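Local coordinates for probable transcriptional regulator phnF (Escherichia coli, PDB 2FA1), which is probably a GntR/HutC-family transcriptional regulator, encoded in an operon for alkylphosphonate uptake and C-P lyase, this chain being its C-terminal effector-binding (UTRA) domain, at residues 22-25 and 26-29; 31-34 and 35-38; 73-76 and 77-81; 86-89 and 90-93; 119-122 and 123-126. All coordinates share one frame; numbering follows the deposited sequence.

How the contacts relate
All five contacts are local ones within the UTRA domain, lying on an edge strand, at helix ends and turns, and within helix 86-94. Contacts 1, 3 and 5 are surface contacts, whereas contacts 2 and 4 are partly buried. Contact 1 is a bulge in strand 23-31, and contact 5 leads into strand 125-135 of the same antiparallel sheet. Contact 2 starts the helix that follows strand 23-31. Contacts 3 and 4 hold consecutive helices that pack together through Thr77, Phe81 and Phe89, and Lys24 and Ser27 of contact 1 touch contact 3. Capping and turn bonds dominate contacts 2 and 5, CH-pi packing and charged side chains contacts 3 and 4, and a lysine-serine bond contact 1.

Contact 1 (22-25 and 26-29); sequences SEKL and LSVL
Between Lys24 and Ser27 strand 23-31 is kinked by a classic beta bulge at Leu25 and Leu26, which both face Arg52 of strand 47-57, and the short axes of 23-25 and 26-29 diverge by 45°. Leu25 carries the distortion, with a psi of -34° that is far from extended, while Leu26 returns to strand geometry. Both of these residues form backbone hydrogen bonds with Arg52. In an unbroken strand, side chains three positions apart would project from opposite faces; the extra residue of the bulge brings those of Lys24 and Ser27 to the same one.

The lysine spans the distortion. Its first two torsions are extended, so the chain runs forward along the strand and its CG passes 3.6 Å from Leu26 N. A bend at chi3 (68°) then turns the end toward the serine: Lys24 CD lies 3.7 Å from Ser27 CB, and Lys24 NZ donates to Ser27 OG at 2.7 Å. Ser27 OG meets it from a rotamer that places the hydroxyl between the backbone N and the carbonyl carbon. Lys24 was modelled in two conformations, and this bond belongs to the one described.

The same ammonium group also makes a weak hydrogen bond to Phe81 O, beyond helix 75-78, while Ser27 packs on Trp75 of that helix. The partners identified for the ammonium group are neutral oxygens, the Ser27 hydroxyl and, weakly, the Phe81 carbonyl. Such a contact bridges the bulge within the strand and links it weakly to the loop that follows helix 75-78.

Contact 2 (31-34 and 35-38); sequences PASG and HVAD
Ser33 is the N-cap of helix 34-40, the helix that follows strand 23-31, and receives Val36 N. The serine hydroxyl sits between its backbone N and carbonyl carbon (chi1 70°), which swings OG back over the first turn, where it accepts a weak hydrogen bond from Val36 N at 3.3 Å. The bond is long but fairly straight.

Val36 contributes its side chain too, and its two methyls divide the work. Its chi1 of 170° sets CG1 anti to the backbone N, so this methyl is directed to the residue before the cap and lies 4.1 Å from Ala32 CB. The other branch, CG2, is anti to the carbonyl carbon and rests against the capping hydroxyl, 3.3 Å from Ser33 OG. Ala32 CB meets a second partner, Ala37 CB, at 4.0 Å. Ala32, just before the N-cap, thus pairs with Ala37, five residues on, which is the spacing of a hydrophobic staple, and Ile42 touches both alanines.

Outside the cap, the ring of His35 packs edge-to-face with that of Tyr144 on strand 143-150, and Val36 touches the same tyrosine, so the start of the helix is seated on the sheet. Asp38, on another side of the helix, packs on Asn4 of the second subunit.

The first regular helical bonds follow directly: Asp38 N donates to Gly34 O at 3.0 Å, and Ala37 N to Ser33 O at 2.8 Å, the latter nearly along the C=O axis.

Contact 3 (73-76 and 77-81); sequences TLWP and TLQRF
Gln79 lies across one face of the Trp75 indole, four residues further on, at the end of the short helical turn 75-78. Gln79 CB stands 3.6 Å from the centroid of the six-membered ring and only 7° off its normal, a CH-pi contact made almost directly over the face. The planes of the indole and the glutamine amide are 41° apart, so the two groups are not stacked flat.

On the next side of the turn, Arg80 folds back on Pro76. Its chain is extended from CG to NE, and NH1 donates to Pro76 O at 2.9 Å with the acceptor in the guanidinium plane. That carbonyl would pair with Arg80 N in a continuing helix; here Arg80 N turns to Thr77 O, and a type I turn from Leu78 to Phe81 follows.

Underneath, Leu74 O receives a straight bond from Leu78 N, and Leu74 CB touches Leu78 CD1 at 3.9 Å. Both leucines pack on Ile49 and Phe69 of the sheet, which anchors the helix, while Trp75 reaches Leu29 of strand 23-31. At the helix start a water bridges the turn: it donates to Thr73 O at 3.0 Å and lies 2.8 Å from Thr77 OG1.

Contact 4 (86-89 and 90-93); sequences LHDF and LREQ
Gln93 lies over the Phe89 ring one turn further along the alpha-helix 86-94, an i to i+4 pair. Followed outward, Gln93 CB first meets the backbone, 3.4 Å from Phe89 O. Gln93 CG is anti to its own carbonyl carbon and comes over the face of the phenyl ring, 3.7 Å from the centroid, in a CH-pi contact displaced toward the rim at Phe89 CZ. The bend at chi2 (-67°) then carries the amide over the rim at Phe89 CE1: Gln93 CD is 4.0 Å from Phe89 CE1 and Gln93 OE1 is 4.1 Å from the same carbon, with amide and ring only 14° from parallel. Outside the segments, Phe81 packs its ring edge-to-face with that of Phe89, and both Phe89 and Gln93 pack on Thr77 of helix 75-78.

A separate pair links Asp88 and Arg91, whose side chains run side by side in the same direction. The arginine bends at chi3 to bring NH1 to Asp88 OD1 at 3.2 Å, a salt bridge in which NH1 approaches OD1 from above the carboxylate plane; the carboxylate and guanidinium planes are 53° apart, so the groups do not meet edge to edge.

Glu92 closes the turn beside them. Its backbone N donates to Asp88 O at 2.8 Å, and its CG is set against that same oxygen, with Glu92 CG 3.1 Å from Asp88 O.

Contact 5 (119-122 and 123-126); sequences EIPN and MSPL
Ile120 and Leu126 cross at a slant, methyl against methyl, with Ile120 CD1 3.6 Å from Leu126 CD2. The isoleucine can reach because its chi1 of 48° puts CG1 between the backbone N and carbonyl carbon, directing CD1 toward the strand; on the way, this methyl passes 3.8 Å from Ser124 CB.

Ser124 is turned inward over the preceding loop. Its OG donates to Pro121 O at 2.8 Å and its backbone N to the same oxygen at 3.1 Å, both from one face of the carbonyl plane. The oxygen is thus held by two donors of one residue, and the hydroxyl is also pressed against the proline ring, with Ser124 OG 3.1 Å from Pro121 CD.

On the outer side Asn122 and Met123 lie alongside each other and point the same way, Asn122 ND2 being 3.7 Å from Met123 CG.

Glu119 forms a salt bridge with Arg56, and Pro125 packs on Arg109 of the second subunit. Residues 119-126 make a helix-to-strand connection: a Schellman motif with Glu119 at C-prime ends helix 113-118, and a type II beta turn from Pro121 to Ser124, with Met123 at positive phi, leads into strand 125-135.

Contact 1 (22-25 and 26-29)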
# COMPACT_ATOMS: atom_id res chain seq x y z
N SER A 22 -15.27 -13.83 -2.69
CA SER A 22 -14.06 -14.68 -2.93
C SER A 22 -14.46 -16.14 -2.87
O SER A 22 -15.43 -16.49 -2.18
CB SER A 22 -12.92 -14.40 -1.99
OG SER A 22 -13.16 -14.99 -0.76
N GLU A 23 -13.79 -16.93 -3.71
CA GLU A 23 -13.99 -18.40 -3.70
C GLU A 23 -12.79 -19.10 -3.16
O GLU A 23 -11.67 -18.70 -3.41
CB GLU A 23 -14.18 -18.87 -5.11
CG GLU A 23 -15.43 -18.34 -5.74
CD GLU A 23 -16.67 -19.07 -5.28
OE1 GLU A 23 -16.59 -20.20 -4.73
OE2 GLU A 23 -17.74 -18.48 -5.51
N LYS A 24 -13.02 -20.20 -2.46
CA LYS A 24 -11.88 -21.09 -2.04
C LYS A 24 -11.38 -21.85 -3.21
O LYS A 24 -12.17 -22.59 -3.87
CB LYS A 24 -12.36 -22.06 -0.92
CG LYS A 24 -11.12 -22.82 -0.38
CD LYS A 24 -11.53 -23.75 0.83
CE LYS A 24 -12.43 -24.93 0.40
NZ LYS A 24 -12.63 -25.86 1.60
N LEU A 25 -10.07 -21.82 -3.38
CA LEU A 25 -9.38 -22.65 -4.37
C LEU A 25 -8.82 -23.89 -3.71
O LEU A 25 -8.83 -24.95 -4.32
CB LEU A 25 -8.20 -21.87 -4.96
CG LEU A 25 -8.61 -21.05 -6.27
CD1 LEU A 25 -9.87 -20.41 -6.28
CD2 LEU A 25 -7.34 -20.25 -6.73
N LEU A 26 -8.39 -23.81 -2.47
CA LEU A 26 -7.85 -25.02 -1.83
C LEU A 26 -7.82 -24.80 -0.35
O LEU A 26 -7.65 -23.68 0.08
CB LEU A 26 -6.42 -25.21 -2.34
CG LEU A 26 -5.61 -26.54 -2.53
CD1 LEU A 26 -4.46 -26.59 -1.55
CD2 LEU A 26 -6.30 -27.90 -2.74
N SER A 27 -8.05 -25.88 0.41
CA SER A 27 -7.83 -25.88 1.91
C SER A 27 -7.10 -27.19 2.18
O SER A 27 -7.65 -28.29 1.82
CB SER A 27 -9.14 -25.78 2.73
OG SER A 27 -10.09 -26.69 2.21
N VAL A 28 -5.85 -27.08 2.66
CA VAL A 28 -5.04 -28.28 2.88
C VAL A 28 -4.18 -28.12 4.09
O VAL A 28 -3.93 -27.01 4.51
CB VAL A 28 -4.13 -28.58 1.64
CG1 VAL A 28 -4.99 -29.04 0.44
CG2 VAL A 28 -3.12 -27.50 1.31
N LEU A 29 -3.73 -29.23 4.69
CA LEU A 29 -2.62 -29.12 5.62
C LEU A 29 -1.32 -29.31 4.85
O LEU A 29 -1.22 -30.21 3.99
CB LEU A 29 -2.79 -30.19 6.70
CG LEU A 29 -4.06 -30.05 7.58
CD1 LEU A 29 -4.53 -31.39 8.21
CD2 LEU A 29 -3.77 -29.08 8.65

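Contact 2 (31-34 and 35-38)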
# COMPACT_ATOMS: atom_id res chain seq x y z
N PRO A 31 3.32 -28.70 4.99
CA PRO A 31 4.49 -28.14 5.66
C PRO A 31 4.75 -26.67 5.35
O PRO A 31 4.61 -26.26 4.18
CB PRO A 31 5.65 -29.02 5.09
CG PRO A 31 4.97 -30.27 4.78
CD PRO A 31 3.69 -29.83 4.13
N ALA A 32 5.07 -25.88 6.37
CA ALA A 32 5.44 -24.48 6.28
C ALA A 32 6.79 -24.31 5.55
O ALA A 32 7.81 -24.95 5.90
CB ALA A 32 5.49 -23.85 7.64
N SER A 33 6.76 -23.49 4.51
CA SER A 33 7.99 -23.02 3.85
C SER A 33 8.78 -22.10 4.77
O SER A 33 8.29 -21.65 5.78
CB SER A 33 7.59 -22.27 2.58
OG SER A 33 6.97 -21.06 2.89
N GLY A 34 10.03 -21.77 4.42
CA GLY A 34 10.80 -20.92 5.29
C GLY A 34 10.19 -19.57 5.52
O GLY A 34 10.17 -19.13 6.65
N HIS A 35 9.61 -18.93 4.49
CA HIS A 35 8.94 -17.60 4.65
C HIS A 35 7.70 -17.71 5.52
O HIS A 35 7.45 -16.82 6.37
CB HIS A 35 8.76 -16.75 3.31
CG HIS A 35 7.41 -16.84 2.59
ND1 HIS A 35 6.67 -15.72 2.24
CD2 HIS A 35 6.77 -17.89 2.01
CE1 HIS A 35 5.58 -16.09 1.58
NE2 HIS A 35 5.61 -17.40 1.43
N VAL A 36 6.93 -18.76 5.29
CA VAL A 36 5.70 -18.94 6.06
C VAL A 36 6.02 -19.22 7.56
O VAL A 36 5.39 -18.64 8.48
CB VAL A 36 4.79 -20.07 5.48
CG1 VAL A 36 3.62 -20.41 6.46
CG2 VAL A 36 4.23 -19.66 4.13
N ALA A 37 6.91 -20.15 7.77
CA ALA A 37 7.39 -20.45 9.16
C ALA A 37 7.97 -19.21 9.89
O ALA A 37 7.63 -18.92 11.07
CB ALA A 37 8.38 -21.59 9.12
N ASP A 38 8.80 -18.41 9.20
CA ASP A 38 9.25 -17.13 9.80
C ASP A 38 8.16 -16.20 10.14
O ASP A 38 8.17 -15.60 11.16
CB ASP A 38 10.18 -16.35 8.87
CG ASP A 38 11.66 -16.78 8.99
OD1 ASP A 38 12.05 -17.34 10.06
OD2 ASP A 38 12.40 -16.61 7.99

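Contact 3 (73-76 and 77-81)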
# COMPACT_ATOMS: atom_id res chain seq x y z
N THR A 73 -5.84 -26.79 15.21
CA THR A 73 -7.15 -27.07 15.76
C THR A 73 -8.22 -26.27 15.08
O THR A 73 -9.44 -26.50 15.30
CB THR A 73 -7.33 -26.83 17.25
OG1 THR A 73 -7.24 -25.47 17.63
CG2 THR A 73 -6.32 -27.76 18.02
N LEU A 74 -7.78 -25.31 14.25
CA LEU A 74 -8.84 -24.70 13.41
C LEU A 74 -9.26 -25.52 12.20
O LEU A 74 -10.15 -25.12 11.46
CB LEU A 74 -8.40 -23.30 12.93
CG LEU A 74 -8.03 -22.22 13.96
CD1 LEU A 74 -7.48 -20.99 13.31
CD2 LEU A 74 -9.38 -21.81 14.66
N TRP A 75 -8.63 -26.67 11.97
CA TRP A 75 -8.94 -27.42 10.79
C TRP A 75 -10.42 -27.85 10.60
O TRP A 75 -10.89 -27.81 9.47
CB TRP A 75 -7.89 -28.58 10.71
CG TRP A 75 -8.00 -29.45 9.52
CD1 TRP A 75 -8.14 -30.81 9.52
CD2 TRP A 75 -7.94 -29.05 8.13
NE1 TRP A 75 -8.20 -31.31 8.21
CE2 TRP A 75 -8.07 -30.23 7.34
CE3 TRP A 75 -7.81 -27.79 7.48
CZ2 TRP A 75 -8.04 -30.20 5.94
CZ3 TRP A 75 -7.78 -27.73 6.06
CH2 TRP A 75 -7.90 -28.94 5.30
N PRO A 76 -11.11 -28.32 11.68
CA PRO A 76 -12.55 -28.64 11.51
C PRO A 76 -13.35 -27.45 10.91
O PRO A 76 -14.23 -27.65 10.05
CB PRO A 76 -12.99 -28.96 12.98
CG PRO A 76 -11.71 -29.62 13.52
CD PRO A 76 -10.68 -28.62 13.07
N THR A 77 -12.93 -26.23 11.28
CA THR A 77 -13.64 -25.07 10.79
C THR A 77 -13.20 -24.71 9.40
O THR A 77 -14.01 -24.56 8.49
CB THR A 77 -13.42 -23.90 11.74
OG1 THR A 77 -14.04 -24.21 12.99
CG2 THR A 77 -14.03 -22.52 11.15
N LEU A 78 -11.89 -24.52 9.23
CA LEU A 78 -11.38 -23.98 7.96
C LEU A 78 -11.59 -24.90 6.75
O LEU A 78 -11.73 -24.45 5.58
CB LEU A 78 -9.92 -23.54 8.13
CG LEU A 78 -9.74 -22.36 9.04
CD1 LEU A 78 -8.25 -22.12 9.23
CD2 LEU A 78 -10.51 -21.04 8.59
N GLN A 79 -11.49 -26.23 6.98
CA GLN A 79 -11.74 -27.12 5.84
C GLN A 79 -13.15 -26.99 5.28
O GLN A 79 -13.33 -27.30 4.13
CB GLN A 79 -11.48 -28.57 6.24
CG GLN A 79 -12.61 -29.18 7.08
CD GLN A 79 -12.19 -30.56 7.67
OE1 GLN A 79 -11.42 -30.66 8.65
NE2 GLN A 79 -12.80 -31.61 7.12
N ARG A 80 -14.09 -26.44 6.08
CA ARG A 80 -15.48 -26.23 5.68
C ARG A 80 -15.73 -24.92 5.01
O ARG A 80 -16.89 -24.68 4.53
CB ARG A 80 -16.38 -26.44 6.91
CG ARG A 80 -16.31 -27.92 7.42
CD ARG A 80 -17.20 -28.22 8.72
NE ARG A 80 -17.45 -29.71 8.84
CZ ARG A 80 -16.57 -30.62 9.32
NH1 ARG A 80 -15.37 -30.30 9.79
NH2 ARG A 80 -16.92 -31.93 9.31
N PHE A 81 -14.71 -24.06 4.89
CA PHE A 81 -14.94 -22.76 4.17
C PHE A 81 -15.17 -23.02 2.69
O PHE A 81 -14.48 -23.82 2.12
CB PHE A 81 -13.76 -21.82 4.42
CG PHE A 81 -13.81 -20.56 3.57
CD1 PHE A 81 -14.72 -19.56 3.92
CD2 PHE A 81 -13.02 -20.45 2.46
CE1 PHE A 81 -14.80 -18.36 3.13
CE2 PHE A 81 -13.08 -19.26 1.67
CZ PHE A 81 -13.98 -18.26 2.04
O HOH W 1 -12.06 -25.34 14.58

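Contact 4 (86-89 and 90-93)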
# COMPACT_ATOMS: atom_id res chain seq x y z
N LEU A 86 -13.49 -14.93 4.19
CA LEU A 86 -12.89 -15.97 5.11
C LEU A 86 -12.83 -15.45 6.56
O LEU A 86 -13.09 -16.23 7.52
CB LEU A 86 -11.47 -16.34 4.63
CG LEU A 86 -10.73 -17.33 5.53
CD1 LEU A 86 -11.51 -18.62 5.70
CD2 LEU A 86 -9.36 -17.67 4.85
N HIS A 87 -12.52 -14.16 6.80
CA HIS A 87 -12.47 -13.71 8.20
C HIS A 87 -13.87 -13.67 8.85
O HIS A 87 -14.03 -14.09 10.00
CB HIS A 87 -11.64 -12.46 8.34
CG HIS A 87 -10.16 -12.71 8.14
ND1 HIS A 87 -9.20 -11.77 8.45
CD2 HIS A 87 -9.49 -13.81 7.72
CE1 HIS A 87 -8.00 -12.28 8.21
NE2 HIS A 87 -8.15 -13.51 7.77
N ASP A 88 -14.89 -13.30 8.05
CA ASP A 88 -16.26 -13.32 8.56
C ASP A 88 -16.67 -14.79 8.86
O ASP A 88 -17.30 -15.05 9.87
CB ASP A 88 -17.24 -12.66 7.60
CG ASP A 88 -17.04 -11.15 7.46
OD1 ASP A 88 -16.36 -10.52 8.29
OD2 ASP A 88 -17.58 -10.61 6.46
N PHE A 89 -16.32 -15.72 7.99
CA PHE A 89 -16.63 -17.13 8.22
C PHE A 89 -15.96 -17.60 9.50
O PHE A 89 -16.61 -18.20 10.35
CB PHE A 89 -16.07 -17.95 7.07
CG PHE A 89 -16.30 -19.45 7.24
CD1 PHE A 89 -17.54 -20.00 7.06
CD2 PHE A 89 -15.24 -20.27 7.62
CE1 PHE A 89 -17.73 -21.36 7.26
CE2 PHE A 89 -15.43 -21.65 7.78
CZ PHE A 89 -16.68 -22.15 7.58
N LEU A 90 -14.66 -17.35 9.65
CA LEU A 90 -13.96 -17.79 10.88
C LEU A 90 -14.63 -17.18 12.14
O LEU A 90 -14.84 -17.90 13.17
CB LEU A 90 -12.54 -17.31 10.79
CG LEU A 90 -11.65 -17.66 12.00
CD1 LEU A 90 -11.59 -19.18 12.28
CD2 LEU A 90 -10.20 -17.05 11.92
N ARG A 91 -14.99 -15.89 12.04
CA ARG A 91 -15.60 -15.22 13.20
C ARG A 91 -16.96 -15.79 13.50
O ARG A 91 -17.23 -16.10 14.69
CB ARG A 91 -15.66 -13.68 13.02
CG ARG A 91 -16.07 -13.02 14.39
CD ARG A 91 -16.40 -11.57 14.16
NE ARG A 91 -17.55 -11.56 13.27
CZ ARG A 91 -17.58 -11.06 12.04
NH1 ARG A 91 -16.51 -10.45 11.50
NH2 ARG A 91 -18.71 -11.21 11.35
N GLU A 92 -17.75 -16.01 12.46
CA GLU A 92 -19.12 -16.57 12.68
C GLU A 92 -19.05 -17.96 13.28
O GLU A 92 -19.91 -18.36 14.11
CB GLU A 92 -19.87 -16.65 11.40
CG GLU A 92 -20.23 -15.23 10.89
CD GLU A 92 -20.91 -15.28 9.54
OE1 GLU A 92 -21.95 -15.99 9.46
OE2 GLU A 92 -20.42 -14.64 8.55
N GLN A 93 -18.07 -18.75 12.84
CA GLN A 93 -17.96 -20.10 13.31
C GLN A 93 -17.28 -20.25 14.67
O GLN A 93 -17.63 -21.25 15.39
CB GLN A 93 -17.13 -20.99 12.28
CG GLN A 93 -17.77 -21.20 10.91
CD GLN A 93 -19.04 -22.05 11.02
OE1 GLN A 93 -20.09 -21.58 10.63
NE2 GLN A 93 -18.94 -23.24 11.57

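Contact 5 (119-122 and 123-126)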
# COMPACT_ATOMS: atom_id res chain seq x y z
N GLU A 119 -3.71 -15.72 -14.23
CA GLU A 119 -4.09 -15.77 -15.62
C GLU A 119 -3.75 -14.45 -16.32
O GLU A 119 -4.66 -13.75 -16.95
CB GLU A 119 -5.61 -16.14 -15.75
CG GLU A 119 -5.90 -17.48 -15.03
CD GLU A 119 -7.42 -17.78 -14.88
OE1 GLU A 119 -8.18 -16.85 -15.21
OE2 GLU A 119 -7.76 -18.91 -14.40
N ILE A 120 -2.48 -14.07 -16.21
CA ILE A 120 -2.01 -12.78 -16.82
C ILE A 120 -0.74 -12.98 -17.57
O ILE A 120 -0.09 -13.95 -17.31
CB ILE A 120 -1.81 -11.70 -15.76
CG1 ILE A 120 -1.01 -12.30 -14.62
CG2 ILE A 120 -3.23 -11.17 -15.30
CD1 ILE A 120 -0.70 -11.41 -13.54
N PRO A 121 -0.37 -12.05 -18.47
CA PRO A 121 0.85 -12.16 -19.23
C PRO A 121 2.08 -11.96 -18.39
O PRO A 121 2.07 -11.34 -17.28
CB PRO A 121 0.75 -11.01 -20.27
CG PRO A 121 -0.31 -10.23 -19.95
CD PRO A 121 -1.13 -10.85 -18.83
N ASN A 122 3.16 -12.53 -18.92
CA ASN A 122 4.45 -12.33 -18.37
C ASN A 122 4.70 -10.83 -18.11
O ASN A 122 4.39 -9.97 -18.94
CB ASN A 122 5.46 -12.93 -19.37
CG ASN A 122 6.82 -13.02 -18.78
OD1 ASN A 122 6.97 -13.30 -17.58
ND2 ASN A 122 7.84 -12.73 -19.59
N MET A 123 5.23 -10.53 -16.93
CA MET A 123 5.68 -9.18 -16.49
C MET A 123 4.52 -8.20 -16.11
O MET A 123 4.73 -7.01 -15.80
CB MET A 123 6.64 -8.55 -17.53
CG MET A 123 7.86 -9.49 -17.74
SD MET A 123 8.87 -9.74 -16.25
CE MET A 123 9.50 -8.10 -16.10
N SER A 124 3.30 -8.74 -16.05
CA SER A 124 2.15 -7.89 -15.69
C SER A 124 2.33 -7.37 -14.26
O SER A 124 2.71 -8.21 -13.39
CB SER A 124 0.86 -8.71 -15.69
OG SER A 124 0.52 -9.02 -16.97
N PRO A 125 2.29 -6.03 -14.01
CA PRO A 125 2.44 -5.55 -12.60
C PRO A 125 1.37 -6.01 -11.58
O PRO A 125 0.13 -5.85 -11.81
CB PRO A 125 2.43 -4.02 -12.74
CG PRO A 125 2.98 -3.81 -14.06
CD PRO A 125 2.30 -4.87 -14.91
N LEU A 126 1.87 -6.48 -10.42
CA LEU A 126 1.02 -6.96 -9.32
C LEU A 126 1.29 -6.16 -8.07
O LEU A 126 2.47 -5.78 -7.87
CB LEU A 126 1.27 -8.41 -8.97
CG LEU A 126 1.23 -9.52 -10.00
CD1 LEU A 126 1.74 -10.82 -9.32
CD2 LEU A 126 -0.19 -9.58 -10.46